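Long-range contacts in putative TRAP PERIPLASMIC SOLUTE BINDING PROTEIN (Haemophilus influenzae, PDB 4PBQ), which binds L-gulonate and probably captures such sugar acids in the periplasm for delivery to a TRAP-type membrane transporter: residues 104-109 with 304-309; 156-161 with 296-301; 98-103 with 129-134. One frame throughout, in Å; residues are numbered along the deposited sequence.

Interaction 1 (104-109 with 304-309). With 2UF (L-gulonate), chain D.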
loop_
_atom_site.group_PDB
_atom_site.type_symbol
_atom_site.label_atom_id
_atom_site.label_comp_id
_atom_site.label_asym_id
_atom_site.label_seq_id
_atom_site.Cartn_x
_atom_site.Cartn_y
_atom_site.Cartn_z
ATOM N N GLU A 104 -5.701 -5.611 -2.561
ATOM C CA GLU A 104 -6.323 -4.949 -1.425
ATOM C C GLU A 104 -7.778 -5.397 -1.180
ATOM O O GLU A 104 -8.456 -4.845 -0.328
ATOM C CB GLU A 104 -6.251 -3.431 -1.590
ATOM C CG GLU A 104 -4.845 -2.868 -1.255
ATOM C CD GLU A 104 -4.689 -1.377 -1.563
ATOM O OE1 GLU A 104 -5.423 -0.874 -2.451
ATOM O OE2 GLU A 104 -3.879 -0.702 -0.869
ATOM N N TRP A 105 -8.249 -6.427 -1.871
ATOM C CA TRP A 105 -9.570 -6.948 -1.550
ATOM C C TRP A 105 -9.549 -7.487 -0.113
ATOM O O TRP A 105 -8.576 -8.117 0.311
ATOM C CB TRP A 105 -9.999 -8.005 -2.561
ATOM C CG TRP A 105 -10.319 -7.436 -3.927
ATOM C CD1 TRP A 105 -10.193 -6.131 -4.325
ATOM C CD2 TRP A 105 -10.764 -8.161 -5.067
ATOM N NE1 TRP A 105 -10.555 -6.006 -5.653
ATOM C CE2 TRP A 105 -10.905 -7.239 -6.127
ATOM C CE3 TRP A 105 -11.068 -9.505 -5.302
ATOM C CZ2 TRP A 105 -11.347 -7.621 -7.388
ATOM C CZ3 TRP A 105 -11.511 -9.875 -6.555
ATOM C CH2 TRP A 105 -11.651 -8.937 -7.577
ATOM N N PRO A 106 -10.629 -7.261 0.650
ATOM C CA PRO A 106 -10.575 -7.566 2.094
ATOM C C PRO A 106 -10.389 -9.048 2.410
ATOM O O PRO A 106 -10.972 -9.916 1.755
ATOM C CB PRO A 106 -11.928 -7.054 2.604
ATOM C CG PRO A 106 -12.253 -5.948 1.670
ATOM C CD PRO A 106 -11.811 -6.450 0.318
ATOM N N TYR A 107 -9.534 -9.338 3.383
ATOM C CA TYR A 107 -9.326 -10.705 3.872
ATOM C C TYR A 107 -8.780 -11.691 2.807
ATOM O O TYR A 107 -8.963 -12.906 2.893
ATOM C CB TYR A 107 -10.608 -11.207 4.590
ATOM C CG TYR A 107 -11.059 -10.214 5.646
ATOM C CD1 TYR A 107 -10.323 -10.031 6.802
ATOM C CD2 TYR A 107 -12.190 -9.425 5.462
ATOM C CE1 TYR A 107 -10.677 -9.074 7.766
ATOM C CE2 TYR A 107 -12.555 -8.472 6.401
ATOM C CZ TYR A 107 -11.818 -8.306 7.567
ATOM O OH TYR A 107 -12.189 -7.378 8.516
ATOM N N LEU A 108 -8.059 -11.150 1.828
ATOM C CA LEU A 108 -7.439 -11.961 0.794
ATOM C C LEU A 108 -6.266 -12.775 1.348
ATOM O O LEU A 108 -6.065 -13.923 0.943
ATOM C CB LEU A 108 -6.970 -11.064 -0.355
ATOM C CG LEU A 108 -6.597 -11.735 -1.672
ATOM C CD1 LEU A 108 -7.785 -12.462 -2.287
ATOM C CD2 LEU A 108 -6.047 -10.671 -2.620
ATOM N N PHE A 109 -5.512 -12.184 2.282
ATOM C CA PHE A 109 -4.301 -12.799 2.838
ATOM C C PHE A 109 -4.372 -12.953 4.348
ATOM O O PHE A 109 -4.753 -12.008 5.026
ATOM C CB PHE A 109 -3.077 -11.932 2.555
ATOM C CG PHE A 109 -2.869 -11.602 1.118
ATOM C CD1 PHE A 109 -2.960 -12.570 0.128
ATOM C CD2 PHE A 109 -2.534 -10.315 0.752
ATOM C CE1 PHE A 109 -2.747 -12.253 -1.200
ATOM C CE2 PHE A 109 -2.311 -9.988 -0.589
ATOM C CZ PHE A 109 -2.418 -10.956 -1.559
ATOM N N VAL A 304 -20.236 -8.844 0.729
ATOM C CA VAL A 304 -20.997 -8.100 -0.272
ATOM C C VAL A 304 -20.058 -7.516 -1.350
ATOM O O VAL A 304 -20.440 -7.388 -2.516
ATOM C CB VAL A 304 -21.821 -6.981 0.396
ATOM C CG1 VAL A 304 -20.898 -5.860 0.873
ATOM C CG2 VAL A 304 -22.893 -6.451 -0.542
ATOM N N LEU A 305 -18.821 -7.204 -0.977
ATOM C CA LEU A 305 -17.871 -6.632 -1.930
ATOM C C LEU A 305 -17.524 -7.667 -2.989
ATOM O O LEU A 305 -17.483 -7.355 -4.178
ATOM C CB LEU A 305 -16.605 -6.143 -1.240
ATOM C CG LEU A 305 -16.820 -5.122 -0.118
ATOM C CD1 LEU A 305 -15.521 -4.945 0.637
ATOM C CD2 LEU A 305 -17.302 -3.821 -0.690
ATOM N N TYR A 306 -17.289 -8.901 -2.542
ATOM C CA TYR A 306 -16.939 -9.997 -3.424
ATOM C C TYR A 306 -18.102 -10.394 -4.293
ATOM O O TYR A 306 -17.925 -10.691 -5.479
ATOM C CB TYR A 306 -16.458 -11.197 -2.612
ATOM C CG TYR A 306 -15.044 -11.052 -2.107
ATOM C CD1 TYR A 306 -14.772 -10.424 -0.890
ATOM C CD2 TYR A 306 -13.987 -11.547 -2.840
ATOM C CE1 TYR A 306 -13.444 -10.286 -0.435
ATOM C CE2 TYR A 306 -12.692 -11.405 -2.414
ATOM C CZ TYR A 306 -12.420 -10.779 -1.209
ATOM O OH TYR A 306 -11.091 -10.699 -0.833
ATOM N N ASP A 307 -19.307 -10.384 -3.724
ATOM C CA ASP A 307 -20.477 -10.678 -4.536
ATOM C C ASP A 307 -20.501 -9.761 -5.748
ATOM O O ASP A 307 -20.797 -10.186 -6.883
ATOM C CB ASP A 307 -21.765 -10.479 -3.740
ATOM C CG ASP A 307 -21.903 -11.462 -2.595
ATOM O OD1 ASP A 307 -21.229 -12.522 -2.610
ATOM O OD2 ASP A 307 -22.693 -11.164 -1.676
ATOM N N SER A 308 -20.222 -8.492 -5.499
ATOM C CA SER A 308 -20.227 -7.507 -6.553
ATOM C C SER A 308 -19.050 -7.752 -7.526
ATOM O O SER A 308 -19.231 -7.668 -8.738
ATOM C CB SER A 308 -20.196 -6.105 -5.938
ATOM O OG SER A 308 -20.168 -5.099 -6.930
ATOM N N PHE A 309 -17.858 -8.078 -7.025
ATOM C CA PHE A 309 -16.721 -8.296 -7.927
ATOM C C PHE A 309 -17.054 -9.400 -8.938
ATOM O O PHE A 309 -16.767 -9.294 -10.121
ATOM C CB PHE A 309 -15.437 -8.750 -7.189
ATOM C CG PHE A 309 -14.904 -7.789 -6.150
ATOM C CD1 PHE A 309 -14.974 -6.429 -6.320
ATOM C CD2 PHE A 309 -14.288 -8.287 -5.006
ATOM C CE1 PHE A 309 -14.454 -5.569 -5.342
ATOM C CE2 PHE A 309 -13.781 -7.439 -4.040
ATOM C CZ PHE A 309 -13.860 -6.078 -4.226
HETATM O O6A 2UF D . -3.358 7.235 1.261
HETATM C C6 2UF D . -3.469 6.096 1.735
HETATM O O6B 2UF D . -4.139 5.791 2.733
HETATM C C5 2UF D . -2.658 4.978 1.046
HETATM O O5 2UF D . -2.357 3.988 2.006
HETATM C C4 2UF D . -3.460 4.351 -0.116
HETATM O O4 2UF D . -3.659 5.328 -1.151
HETATM C C3 2UF D . -2.711 3.116 -0.662
HETATM O O3 2UF D . -1.300 3.396 -0.958
HETATM C C2 2UF D . -3.378 2.574 -1.937
HETATM O O2 2UF D . -2.823 1.285 -2.114
HETATM C C1 2UF D . -4.918 2.399 -1.761
HETATM O O1 2UF D . -5.415 1.739 -2.936
#
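With CG turned anti to the carbonyl carbon in both residues (chi1 -71° in Trp105, -60° in Phe309), the indole of the loop and the phenyl of helix 292-312 are laid one over the other. The stack is face to face: the six-membered ring of Trp105 and the ring of Phe309 have centroids 3.7 Å apart, and Phe309 CE2 lies 3.3 Å from Trp105 CD2, over the middle of the indole. Leu305 O, one helical turn back, covers the opposite face of Phe309, so the phenyl is held between indole and backbone. Tyr306 completes an aromatic cluster. Trp105 turns an edge toward the phenol face in an offset edge-to-face pair, the planes 87° apart. Beyond it the phenol reaches the type II beta turn that runs from Trp105 to Leu108, where Tyr306 OH donates to Pro106 O at 2.7 Å, arriving from above the carbonyl plane. On the ring side of that proline, Pro106 CG rests 3.6 Å from Leu305 CD1, side chains crossing at about a right angle. Trp105 also touches Val320 of helix 316-326. Immediately before the turn the chain enters the ligand pocket of this family 7 solute-binding protein: L-gulonate O1 donates to Glu104 OE1 at 2.7 Å, and its O2 to Glu104 OE2 at 2.6 Å. Ser232 OG is a further partner of Glu104 OE2, which helps to fix the rotation of the carboxylate.

Interaction 2 (156-161 with 296-301)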
loop_
_atom_site.group_PDB
_atom_site.type_symbol
_atom_site.label_atom_id
_atom_site.label_comp_id
_atom_site.label_asym_id
_atom_site.label_seq_id
_atom_site.Cartn_x
_atom_site.Cartn_y
_atom_site.Cartn_z
ATOM N N GLU A 156 -15.172 -1.689 19.441
ATOM C CA GLU A 156 -14.900 -3.054 19.895
ATOM C C GLU A 156 -15.994 -4.040 19.506
ATOM O O GLU A 156 -15.921 -5.218 19.846
ATOM C CB GLU A 156 -14.648 -3.085 21.412
ATOM C CG GLU A 156 -15.781 -2.553 22.249
ATOM C CD GLU A 156 -15.341 -2.129 23.661
ATOM O OE1 GLU A 156 -16.094 -1.370 24.305
ATOM O OE2 GLU A 156 -14.261 -2.550 24.127
ATOM N N LYS A 157 -16.989 -3.557 18.770
ATOM C CA LYS A 157 -18.021 -4.425 18.229
ATOM C C LYS A 157 -18.600 -3.761 16.988
ATOM O O LYS A 157 -18.454 -2.557 16.786
ATOM C CB LYS A 157 -19.119 -4.689 19.270
ATOM C CG LYS A 157 -19.891 -3.450 19.671
ATOM C CD LYS A 157 -20.916 -3.733 20.764
ATOM C CE LYS A 157 -21.596 -2.447 21.228
ATOM N NZ LYS A 157 -20.661 -1.491 21.932
ATOM N N PHE A 158 -19.256 -4.547 16.155
ATOM C CA PHE A 158 -19.649 -4.084 14.837
ATOM C C PHE A 158 -20.592 -2.893 14.935
ATOM O O PHE A 158 -20.508 -1.968 14.126
ATOM C CB PHE A 158 -20.264 -5.239 14.064
ATOM C CG PHE A 158 -20.480 -4.959 12.612
ATOM C CD1 PHE A 158 -19.422 -5.044 11.707
ATOM C CD2 PHE A 158 -21.725 -4.615 12.144
ATOM C CE1 PHE A 158 -19.632 -4.810 10.362
ATOM C CE2 PHE A 158 -21.942 -4.381 10.798
ATOM C CZ PHE A 158 -20.907 -4.471 9.914
ATOM N N ASP A 159 -21.475 -2.894 15.929
ATOM C CA ASP A 159 -22.413 -1.788 16.091
ATOM C C ASP A 159 -21.714 -0.446 16.358
ATOM O O ASP A 159 -22.311 0.608 16.149
ATOM C CB ASP A 159 -23.456 -2.086 17.179
ATOM C CG ASP A 159 -24.467 -3.135 16.743
ATOM O OD1 ASP A 159 -24.691 -3.280 15.525
ATOM O OD2 ASP A 159 -25.034 -3.818 17.615
ATOM N N ASP A 160 -20.452 -0.477 16.785
ATOM C CA ASP A 160 -19.756 0.762 17.102
ATOM C C ASP A 160 -19.409 1.552 15.838
ATOM O O ASP A 160 -19.155 2.739 15.911
ATOM C CB ASP A 160 -18.476 0.492 17.905
ATOM C CG ASP A 160 -18.750 -0.035 19.313
ATOM O OD1 ASP A 160 -19.878 0.121 19.818
ATOM O OD2 ASP A 160 -17.806 -0.595 19.923
ATOM N N PHE A 161 -19.403 0.897 14.681
ATOM C CA PHE A 161 -19.156 1.591 13.414
ATOM C C PHE A 161 -20.247 2.607 13.052
ATOM O O PHE A 161 -19.979 3.561 12.293
ATOM C CB PHE A 161 -19.077 0.576 12.284
ATOM C CG PHE A 161 -17.818 -0.240 12.273
ATOM C CD1 PHE A 161 -16.599 0.302 12.666
ATOM C CD2 PHE A 161 -17.852 -1.559 11.861
ATOM C CE1 PHE A 161 -15.452 -0.465 12.637
ATOM C CE2 PHE A 161 -16.685 -2.317 11.819
ATOM C CZ PHE A 161 -15.510 -1.777 12.200
ATOM N N ASN A 296 -15.516 -11.838 13.054
ATOM C CA ASN A 296 -16.394 -12.554 12.170
ATOM C C ASN A 296 -17.438 -11.640 11.552
ATOM O O ASN A 296 -17.781 -11.789 10.392
ATOM C CB ASN A 296 -17.087 -13.674 12.928
ATOM C CG ASN A 296 -16.142 -14.788 13.301
ATOM O OD1 ASN A 296 -15.092 -14.958 12.685
ATOM N ND2 ASN A 296 -16.520 -15.570 14.308
ATOM N N ASP A 297 -17.955 -10.699 12.331
ATOM C CA ASP A 297 -18.928 -9.765 11.796
ATOM C C ASP A 297 -18.314 -8.926 10.671
ATOM O O ASP A 297 -18.986 -8.651 9.683
ATOM C CB ASP A 297 -19.451 -8.841 12.885
ATOM C CG ASP A 297 -20.477 -9.497 13.784
ATOM O OD1 ASP A 297 -20.992 -10.592 13.460
ATOM O OD2 ASP A 297 -20.774 -8.888 14.824
HETATM N N MSE A 298 -17.061 -8.503 10.826
HETATM C CA MSE A 298 -16.399 -7.706 9.782
HETATM C C MSE A 298 -16.173 -8.551 8.516
HETATM O O MSE A 298 -16.389 -8.085 7.374
HETATM C CB MSE A 298 -15.074 -7.145 10.299
HETATM C CG MSE A 298 -15.236 -6.003 11.289
HETATM SE SE MSE A 298 -13.535 -5.103 11.632
HETATM C CE MSE A 298 -12.857 -6.233 13.037
ATOM N N VAL A 299 -15.730 -9.787 8.717
ATOM C CA VAL A 299 -15.499 -10.673 7.604
ATOM C C VAL A 299 -16.798 -10.935 6.859
ATOM O O VAL A 299 -16.857 -10.825 5.636
ATOM C CB VAL A 299 -14.833 -11.979 8.047
ATOM C CG1 VAL A 299 -14.773 -12.957 6.889
ATOM C CG2 VAL A 299 -13.422 -11.682 8.571
ATOM N N ASN A 300 -17.855 -11.265 7.593
ATOM C CA ASN A 300 -19.123 -11.555 6.953
ATOM C C ASN A 300 -19.641 -10.338 6.196
ATOM O O ASN A 300 -20.165 -10.463 5.083
ATOM C CB ASN A 300 -20.141 -12.027 7.995
ATOM C CG ASN A 300 -19.850 -13.425 8.491
ATOM O OD1 ASN A 300 -19.156 -14.192 7.825
ATOM N ND2 ASN A 300 -20.385 -13.772 9.660
ATOM N N ALA A 301 -19.481 -9.161 6.795
ATOM C CA ALA A 301 -19.968 -7.922 6.181
ATOM C C ALA A 301 -19.226 -7.616 4.868
ATOM O O ALA A 301 -19.774 -6.978 3.979
ATOM C CB ALA A 301 -19.809 -6.752 7.155
HETATM O O HOH W 1 -19.328 -7.368 16.680
#
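Phe158 lays its side chain along the flank of helix 292-312, touching Asp297 and Ala301, one helical turn apart. The contact joins that long helix to the turn linking strand 136-151 to strand 165-168 in this family 7 solute-binding protein, and it includes a Met-aromatic pair. Phe158 has the most surface buried here. Its CG stands anti to the backbone N (chi1 -169°), and this carries the ring over the helix: Phe158 CB sits 3.9 Å from Asp297 CB, while farther out Phe158 CZ meets Ala301 CB at 3.7 Å. Apolar contact comes from the Asp297 methylene and the Ala301 methyl, while the Asp297 carboxylate lies beside Phe158 CB. Met298, a selenomethionine, is next in buried surface. Its chain bends at the last torsion (chi3 -86°), and the selenium lies at the edge of the Phe161 ring, close to its plane, with Met298 SE 3.9 Å from Phe161 CZ. Phe161 itself is buried, touching Ile183 and meeting the ring of Phe294, whereas Met298 also packs on Pro290. Asp297, at the partly exposed margin, supplies the polar part. No direct hydrogen bond spans the two segments; instead one water accepts the N-H of Phe158, 2.9 Å from Phe158 N, and donates to Asp297 OD2 at 2.8 Å, tying the start of the turn to the helix. Within 156-161 the turn is braced by Asp160: its OD2 accepts an almost straight bond from Glu156 N through the anti lone pair, and on the syn side Lys157 NZ forms a salt bridge to Asp160 OD1 at 2.8 Å.

Interaction 3 (98-103 with 129-134)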
loop_
_atom_site.group_PDB
_atom_site.type_symbol
_atom_site.label_atom_id
_atom_site.label_comp_id
_atom_site.label_asym_id
_atom_site.label_seq_id
_atom_site.Cartn_x
_atom_site.Cartn_y
_atom_site.Cartn_z
ATOM N N PRO A 98 -9.402 -2.019 -12.963
ATOM C CA PRO A 98 -9.617 -2.517 -11.599
ATOM C C PRO A 98 -8.765 -3.727 -11.235
ATOM O O PRO A 98 -8.643 -4.014 -10.051
ATOM C CB PRO A 98 -11.101 -2.907 -11.580
ATOM C CG PRO A 98 -11.702 -2.273 -12.780
ATOM C CD PRO A 98 -10.621 -2.099 -13.790
ATOM N N ILE A 99 -8.198 -4.426 -12.214
ATOM C CA ILE A 99 -7.430 -5.623 -11.889
ATOM C C ILE A 99 -6.263 -5.290 -10.949
ATOM O O ILE A 99 -5.871 -6.103 -10.103
ATOM C CB ILE A 99 -6.949 -6.385 -13.159
ATOM C CG1 ILE A 99 -6.530 -7.803 -12.756
ATOM C CG2 ILE A 99 -5.831 -5.635 -13.869
ATOM C CD1 ILE A 99 -6.718 -8.838 -13.820
ATOM N N PHE A 100 -5.719 -4.091 -11.087
ATOM C CA PHE A 100 -4.553 -3.709 -10.275
ATOM C C PHE A 100 -4.871 -3.563 -8.795
ATOM O O PHE A 100 -3.963 -3.555 -7.958
ATOM C CB PHE A 100 -3.920 -2.410 -10.800
ATOM C CG PHE A 100 -3.501 -2.501 -12.236
ATOM C CD1 PHE A 100 -2.666 -3.535 -12.661
ATOM C CD2 PHE A 100 -3.937 -1.579 -13.163
ATOM C CE1 PHE A 100 -2.277 -3.639 -13.996
ATOM C CE2 PHE A 100 -3.581 -1.700 -14.507
ATOM C CZ PHE A 100 -2.740 -2.729 -14.919
ATOM N N GLY A 101 -6.148 -3.428 -8.454
ATOM C CA GLY A 101 -6.523 -3.248 -7.068
ATOM C C GLY A 101 -6.823 -4.534 -6.297
ATOM O O GLY A 101 -7.156 -4.481 -5.098
ATOM N N VAL A 102 -6.704 -5.679 -6.970
ATOM C CA VAL A 102 -7.135 -6.952 -6.399
ATOM C C VAL A 102 -6.424 -7.294 -5.084
ATOM O O VAL A 102 -7.025 -7.911 -4.212
ATOM C CB VAL A 102 -6.988 -8.119 -7.413
ATOM C CG1 VAL A 102 -5.530 -8.390 -7.760
ATOM C CG2 VAL A 102 -7.655 -9.379 -6.887
ATOM N N TRP A 103 -5.168 -6.874 -4.926
ATOM C CA TRP A 103 -4.384 -7.279 -3.751
ATOM C C TRP A 103 -4.935 -6.701 -2.459
ATOM O O TRP A 103 -4.645 -7.237 -1.408
ATOM C CB TRP A 103 -2.896 -6.886 -3.900
ATOM C CG TRP A 103 -2.400 -7.180 -5.261
ATOM C CD1 TRP A 103 -1.975 -6.279 -6.204
ATOM C CD2 TRP A 103 -2.300 -8.475 -5.872
ATOM N NE1 TRP A 103 -1.632 -6.939 -7.362
ATOM C CE2 TRP A 103 -1.820 -8.287 -7.176
ATOM C CE3 TRP A 103 -2.574 -9.780 -5.440
ATOM C CZ2 TRP A 103 -1.620 -9.341 -8.043
ATOM C CZ3 TRP A 103 -2.360 -10.828 -6.318
ATOM C CH2 TRP A 103 -1.901 -10.605 -7.592
ATOM N N GLN A 129 2.646 -7.240 -15.153
ATOM C CA GLN A 129 3.007 -7.010 -16.556
ATOM C C GLN A 129 1.972 -6.181 -17.299
ATOM O O GLN A 129 2.299 -5.454 -18.233
ATOM C CB GLN A 129 3.201 -8.345 -17.272
ATOM C CG GLN A 129 4.520 -9.031 -16.938
ATOM C CD GLN A 129 4.621 -10.444 -17.506
ATOM O OE1 GLN A 129 5.529 -11.194 -17.149
ATOM N NE2 GLN A 129 3.692 -10.812 -18.389
ATOM N N LYS A 130 0.714 -6.286 -16.880
ATOM C CA LYS A 130 -0.354 -5.527 -17.520
ATOM C C LYS A 130 -0.249 -4.026 -17.276
ATOM O O LYS A 130 -0.905 -3.250 -17.968
ATOM C CB LYS A 130 -1.721 -5.983 -17.017
ATOM C CG LYS A 130 -2.116 -7.395 -17.422
ATOM C CD LYS A 130 -3.470 -7.778 -16.807
ATOM C CE LYS A 130 -4.125 -8.942 -17.551
ATOM N NZ LYS A 130 -3.144 -9.995 -17.925
HETATM N N MSE A 131 0.547 -3.610 -16.298
HETATM C CA MSE A 131 0.730 -2.178 -16.059
HETATM C C MSE A 131 1.442 -1.513 -17.235
HETATM O O MSE A 131 1.328 -0.311 -17.432
HETATM C CB MSE A 131 1.489 -1.952 -14.754
HETATM C CG MSE A 131 0.750 -2.449 -13.542
HETATM SE SE MSE A 131 1.757 -2.043 -11.895
HETATM C CE MSE A 131 1.498 -0.222 -11.844
ATOM N N GLU A 132 2.166 -2.291 -18.036
ATOM C CA GLU A 132 2.873 -1.730 -19.185
ATOM C C GLU A 132 1.931 -1.100 -20.221
ATOM O O GLU A 132 2.296 -0.146 -20.905
ATOM C CB GLU A 132 3.796 -2.781 -19.820
ATOM C CG GLU A 132 4.899 -3.154 -18.838
ATOM C CD GLU A 132 5.733 -4.347 -19.263
ATOM O OE1 GLU A 132 6.051 -4.443 -20.463
ATOM O OE2 GLU A 132 6.074 -5.171 -18.377
ATOM N N LYS A 133 0.721 -1.630 -20.316
ATOM C CA LYS A 133 -0.305 -1.064 -21.185
ATOM C C LYS A 133 -0.645 0.384 -20.815
ATOM O O LYS A 133 -1.136 1.158 -21.648
ATOM C CB LYS A 133 -1.575 -1.916 -21.078
ATOM C CG LYS A 133 -2.771 -1.388 -21.830
ATOM C CD LYS A 133 -3.923 -2.400 -21.761
ATOM C CE LYS A 133 -5.172 -1.924 -22.512
ATOM N NZ LYS A 133 -6.239 -2.972 -22.496
ATOM N N TYR A 134 -0.377 0.746 -19.573
ATOM C CA TYR A 134 -0.685 2.085 -19.062
ATOM C C TYR A 134 0.574 2.895 -18.779
ATOM O O TYR A 134 0.524 3.916 -18.075
ATOM C CB TYR A 134 -1.543 1.969 -17.801
ATOM C CG TYR A 134 -2.774 1.147 -18.070
ATOM C CD1 TYR A 134 -3.849 1.692 -18.751
ATOM C CD2 TYR A 134 -2.842 -0.182 -17.696
ATOM C CE1 TYR A 134 -4.974 0.929 -19.035
ATOM C CE2 TYR A 134 -3.949 -0.941 -17.969
ATOM C CZ TYR A 134 -5.021 -0.378 -18.640
ATOM O OH TYR A 134 -6.154 -1.137 -18.927
#
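Met131 CG comes within 3.3 Å of Phe100 CE1, and the Phe100 ring, which also meets Lys130 and Tyr134, carries most of the contact. Both partners are built on short 3-10 turns: residues 98-103 in the long loop that follows strand 86-89, and residues 131-133 where the chain leaves helix 122-129 for strand 136-151. The tight part surrounds the outer half of the ring. Met131 is a selenomethionine whose chain bends beyond CG (chi3 72°), leaving its selenium 5.2 Å from the centroid of the Phe100 ring in an oblique Met-aromatic contact. At the edge of the same ring, near its plane, two groups follow one another: Lys130 O, 3.6 Å from Phe100 CZ, and the phenol of Tyr134, whose CE2 is 3.6 Å from Phe100 CE2. The aromatic planes stand 89° apart, the rings meeting obliquely. Over one face of Phe100 lies CG2 of Ile99, its neighbour in sequence, and Ile127 of helix 122-129 packs on both residues; on the other segment, Met131 reaches Leu235 and Gln237 of strand 231-239. No hydrogen bond joins the segments, and the seam is mostly apolar, with Lys130 O at the ring edge. Its looser side is the partly exposed Lys130. Lys130 CB is 3.9 Å from Phe100 CE1 and Lys130 CD passes Ile99 CG2 at 4.3 Å, while the amine leads off from the contact. Tyr134 is partly exposed too, with a sulfate near its side chain. Its hydroxyl is tied to Asp97 OD2, and the other oxygen of that carboxylate, Asp97 OD1, accepts the backbone N-H of Ile99.

In the fold
Interactions 1 and 3 draw on one continuous loop, 98-109, between strand 86-89 and helix 112-119; interactions 1 and 2 share helix 292-312. Interaction 1 lies between, its centre about 15 Å from that of interaction 2 and about 17 Å from that of interaction 3; the centres of the outer two are about 31 Å apart (nearest atoms about 14 Å). Packing joins the neighbours: Tyr107 OH lies 3.4 Å from Met298 CB, and Leu108 CD2 3.3 Å from Val102 O. Along the chain, interaction 2 nests inside interaction 1, which alternates with interaction 3. The ligand-binding Glu104 loop is thus connected to helix 292-312, through it to 156-161, and to 129-134 ending helix 122-129.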